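Local coordinates for serine-pyruvate aminotransferase (AgxT) (Sulfolobus solfataricus, PDB 3ZRP), which probably transfers the amino group of serine to pyruvate, and of alanine to glyoxylate, using pyridoxal 5'-phosphate as cofactor, at residues Ala277-Leu287 with Glu365-Val376. Sequence-based numbering, arbitrary orientation.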
loop_
_atom_site.group_PDB
_atom_site.type_symbol
_atom_site.label_atom_id
_atom_site.label_comp_id
_atom_site.label_asym_id
_atom_site.label_seq_id
_atom_site.Cartn_x
_atom_site.Cartn_y
_atom_site.Cartn_z
ATOM N N ALA A 277 30.454 13.815 -9.879
ATOM C CA ALA A 277 31.095 13.231 -11.071
ATOM C C ALA A 277 30.212 13.344 -12.295
ATOM O O ALA A 277 30.694 13.742 -13.355
ATOM C CB ALA A 277 31.530 11.745 -10.852
ATOM N N ILE A 278 28.922 13.007 -12.159
ATOM C CA ILE A 278 27.978 13.103 -13.279
ATOM C C ILE A 278 27.834 14.560 -13.715
ATOM O O ILE A 278 27.822 14.856 -14.914
ATOM C CB ILE A 278 26.558 12.486 -12.935
ATOM C CG1 ILE A 278 26.636 10.951 -12.903
ATOM C CG2 ILE A 278 25.480 12.935 -13.942
ATOM C CD1 ILE A 278 25.486 10.261 -12.171
ATOM N N ARG A 279 27.718 15.463 -12.741
ATOM C CA ARG A 279 27.577 16.898 -13.041
ATOM C C ARG A 279 28.800 17.438 -13.796
ATOM O O ARG A 279 28.641 18.173 -14.779
ATOM C CB ARG A 279 27.333 17.705 -11.760
ATOM C CG ARG A 279 25.889 17.568 -11.251
ATOM C CD ARG A 279 25.524 18.673 -10.273
ATOM N NE ARG A 279 26.341 18.571 -9.073
ATOM C CZ ARG A 279 26.011 17.887 -7.993
ATOM N NH1 ARG A 279 24.826 17.241 -7.931
ATOM N NH2 ARG A 279 26.866 17.872 -6.971
ATOM N N ALA A 280 29.989 17.050 -13.334
ATOM C CA ALA A 280 31.258 17.381 -14.001
ATOM C C ALA A 280 31.223 16.951 -15.451
ATOM O O ALA A 280 31.605 17.722 -16.351
ATOM C CB ALA A 280 32.434 16.732 -13.271
ATOM N N GLY A 281 30.735 15.733 -15.690
ATOM C CA GLY A 281 30.596 15.222 -17.040
ATOM C C GLY A 281 29.608 15.990 -17.893
ATOM O O GLY A 281 29.834 16.178 -19.089
ATOM N N LEU A 282 28.494 16.421 -17.292
ATOM C CA LEU A 282 27.478 17.183 -18.030
ATOM C C LEU A 282 27.994 18.566 -18.438
ATOM O O LEU A 282 27.736 19.040 -19.549
ATOM C CB LEU A 282 26.204 17.352 -17.179
ATOM C CG LEU A 282 25.418 16.055 -16.944
ATOM C CD1 LEU A 282 24.342 16.269 -15.883
ATOM C CD2 LEU A 282 24.811 15.561 -18.248
ATOM N N GLU A 283 28.683 19.204 -17.503
ATOM C CA GLU A 283 29.286 20.510 -17.731
ATOM C C GLU A 283 30.336 20.417 -18.848
ATOM O O GLU A 283 30.309 21.192 -19.814
ATOM C CB GLU A 283 29.917 21.022 -16.430
ATOM C CG GLU A 283 29.240 22.259 -15.814
ATOM C CD GLU A 283 28.081 21.953 -14.859
ATOM O OE1 GLU A 283 28.115 20.937 -14.128
ATOM O OE2 GLU A 283 27.126 22.759 -14.835
ATOM N N ALA A 284 31.244 19.451 -18.729
ATOM C CA ALA A 284 32.266 19.232 -19.758
ATOM C C ALA A 284 31.671 18.945 -21.141
ATOM O O ALA A 284 32.305 19.240 -22.158
ATOM C CB ALA A 284 33.238 18.135 -19.330
ATOM N N LEU A 285 30.445 18.412 -21.184
ATOM C CA LEU A 285 29.721 18.222 -22.453
ATOM C C LEU A 285 29.129 19.538 -22.953
ATOM O O LEU A 285 28.636 19.627 -24.091
ATOM C CB LEU A 285 28.611 17.170 -22.312
ATOM C CG LEU A 285 28.966 15.667 -22.370
ATOM C CD1 LEU A 285 27.774 14.768 -21.969
ATOM C CD2 LEU A 285 29.490 15.248 -23.715
ATOM N N GLY A 286 29.161 20.555 -22.091
ATOM C CA GLY A 286 28.517 21.838 -22.385
ATOM C C GLY A 286 27.007 21.799 -22.220
ATOM O O GLY A 286 26.304 22.586 -22.842
ATOM N N LEU A 287 26.511 20.892 -21.377
ATOM C CA LEU A 287 25.080 20.815 -21.067
ATOM C C LEU A 287 24.733 21.616 -19.804
ATOM O O LEU A 287 25.519 21.672 -18.846
ATOM C CB LEU A 287 24.626 19.354 -20.920
ATOM C CG LEU A 287 24.688 18.467 -22.175
ATOM C CD1 LEU A 287 24.610 16.973 -21.810
ATOM C CD2 LEU A 287 23.604 18.862 -23.172
ATOM N N GLU A 365 22.268 17.293 -30.730
ATOM C CA GLU A 365 22.384 18.244 -29.628
ATOM C C GLU A 365 23.813 18.793 -29.582
ATOM O O GLU A 365 24.776 18.016 -29.564
ATOM C CB GLU A 365 21.990 17.591 -28.291
ATOM C CG GLU A 365 22.072 18.513 -27.053
ATOM C CD GLU A 365 20.970 19.574 -27.016
ATOM O OE1 GLU A 365 19.952 19.424 -27.722
ATOM O OE2 GLU A 365 21.126 20.564 -26.276
ATOM N N PRO A 366 23.962 20.132 -29.577
ATOM C CA PRO A 366 25.297 20.735 -29.512
ATOM C C PRO A 366 26.046 20.353 -28.232
ATOM O O PRO A 366 25.725 20.851 -27.145
ATOM C CB PRO A 366 25.021 22.252 -29.553
ATOM C CG PRO A 366 23.535 22.413 -29.433
ATOM C CD PRO A 366 22.904 21.128 -29.807
ATOM N N ILE A 367 27.023 19.465 -28.367
ATOM C CA ILE A 367 27.843 19.045 -27.240
ATOM C C ILE A 367 29.322 18.971 -27.605
ATOM O O ILE A 367 29.682 18.938 -28.788
ATOM C CB ILE A 367 27.390 17.659 -26.686
ATOM C CG1 ILE A 367 27.372 16.606 -27.802
ATOM C CG2 ILE A 367 26.020 17.762 -26.038
ATOM C CD1 ILE A 367 27.354 15.169 -27.292
ATOM N N ARG A 368 30.167 18.949 -26.574
ATOM C CA ARG A 368 31.607 18.822 -26.756
ATOM C C ARG A 368 32.032 17.349 -26.660
ATOM O O ARG A 368 32.234 16.817 -25.558
ATOM C CB ARG A 368 32.354 19.682 -25.726
ATOM C CG ARG A 368 31.873 21.140 -25.671
ATOM C CD ARG A 368 32.894 22.061 -25.037
ATOM N NE ARG A 368 32.785 22.149 -23.580
ATOM C CZ ARG A 368 32.105 23.088 -22.927
ATOM N NH1 ARG A 368 31.433 24.024 -23.591
ATOM N NH2 ARG A 368 32.094 23.082 -21.599
ATOM N N PHE A 369 32.170 16.694 -27.817
ATOM C CA PHE A 369 32.548 15.271 -27.886
ATOM C C PHE A 369 33.903 14.975 -27.256
ATOM O O PHE A 369 34.817 15.803 -27.294
ATOM C CB PHE A 369 32.543 14.744 -29.323
ATOM C CG PHE A 369 31.402 15.241 -30.157
ATOM C CD1 PHE A 369 30.092 14.841 -29.903
ATOM C CD2 PHE A 369 31.641 16.095 -31.229
ATOM C CE1 PHE A 369 29.038 15.292 -30.706
ATOM C CE2 PHE A 369 30.592 16.567 -32.025
ATOM C CZ PHE A 369 29.291 16.163 -31.763
ATOM N N GLY A 370 34.021 13.786 -26.669
ATOM C CA GLY A 370 35.281 13.298 -26.124
ATOM C C GLY A 370 35.715 13.917 -24.823
ATOM O O GLY A 370 36.863 13.734 -24.397
ATOM N N GLU A 371 34.800 14.634 -24.169
ATOM C CA GLU A 371 35.136 15.371 -22.944
ATOM C C GLU A 371 34.371 14.875 -21.714
ATOM O O GLU A 371 34.879 14.949 -20.588
ATOM C CB GLU A 371 34.912 16.876 -23.136
ATOM C CG GLU A 371 35.630 17.479 -24.343
ATOM C CD GLU A 371 37.139 17.588 -24.179
ATOM O OE1 GLU A 371 37.657 17.463 -23.047
ATOM O OE2 GLU A 371 37.818 17.818 -25.203
ATOM N N GLY A 372 33.161 14.364 -21.939
ATOM C CA GLY A 372 32.320 13.846 -20.853
ATOM C C GLY A 372 32.980 12.862 -19.893
ATOM O O GLY A 372 33.099 13.131 -18.692
ATOM N N VAL A 373 33.421 11.716 -20.420
ATOM C CA VAL A 373 33.925 10.625 -19.571
ATOM C C VAL A 373 35.194 10.976 -18.795
ATOM O O VAL A 373 35.316 10.629 -17.612
ATOM C CB VAL A 373 34.097 9.300 -20.367
ATOM C CG1 VAL A 373 34.471 8.159 -19.437
ATOM C CG2 VAL A 373 32.817 8.956 -21.117
ATOM N N LYS A 374 36.138 11.665 -19.440
ATOM C CA LYS A 374 37.346 12.106 -18.727
ATOM C C LYS A 374 37.017 13.016 -17.543
ATOM O O LYS A 374 37.595 12.865 -16.455
ATOM C CB LYS A 374 38.407 12.742 -19.654
ATOM C CG LYS A 374 37.887 13.530 -20.859
ATOM C CD LYS A 374 39.032 14.015 -21.768
ATOM C CE LYS A 374 39.637 12.891 -22.619
ATOM N NZ LYS A 374 40.920 13.295 -23.252
ATOM N N ALA A 375 36.072 13.931 -17.745
ATOM C CA ALA A 375 35.604 14.798 -16.657
ATOM C C ALA A 375 35.095 13.963 -15.476
ATOM O O ALA A 375 35.461 14.219 -14.323
ATOM C CB ALA A 375 34.522 15.752 -17.160
ATOM N N VAL A 376 34.268 12.962 -15.781
ATOM C CA VAL A 376 33.788 11.992 -14.779
ATOM C C VAL A 376 34.954 11.255 -14.115
ATOM O O VAL A 376 35.038 11.192 -12.886
ATOM C CB VAL A 376 32.796 10.945 -15.422
ATOM C CG1 VAL A 376 32.323 9.927 -14.392
ATOM C CG2 VAL A 376 31.597 11.632 -16.068
#
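A close, nearly antiparallel helix pair built on small residues, the first helix ending in a Schellman motif, joins Ala277-Leu287 to Glu365-Val376 at the periphery of this class-V aminotransferase. Helix 264-284 meets the start of the C-terminal helix 372-381, their local axes 7.4 Å apart at 147°, and helix 346-363 packs against both. Such closeness needs small residues: Gly281 and Gly372 face each other, backbone to backbone, and Val376 CG2 packs 3.9 Å from Gly281 CA. The other methyl of Val376, CG1, anti to the backbone N (chi1 179°), leans on Ala277 CB. The methyls of Ala284 and Ala375 are pressed together, CB to CB 3.5 Å, tighter than usual carbon contact.

At the helix end, Gly286 takes the positive phi (77°) of the Schellman motif, a conformation glycine adopts easily. The turn presents Leu285 O to a 3.0 Å hydrogen bond from Arg368 N; Arg368 is the first residue of the type II turn that runs to Glu371 and leads into helix 372-381. In one of two modelled conformations the long Arg368 side chain folds back over the helix end, with Gly286 CA over one guanidinium face and a weak, tentative bond from Arg368 NE to Ala284 O. Glu365 adds its aliphatic CG to Leu287, while its carboxylate accepts backbone N-H groups of Lys307, Val308 and Ala309. Leu285 and Leu287 each lie side by side with Ile367, pointing the same way: Leu285 CD2 nears Ile367 CD1, and Leu287 CD2 touches Ile367 CG2 at 3.9 Å.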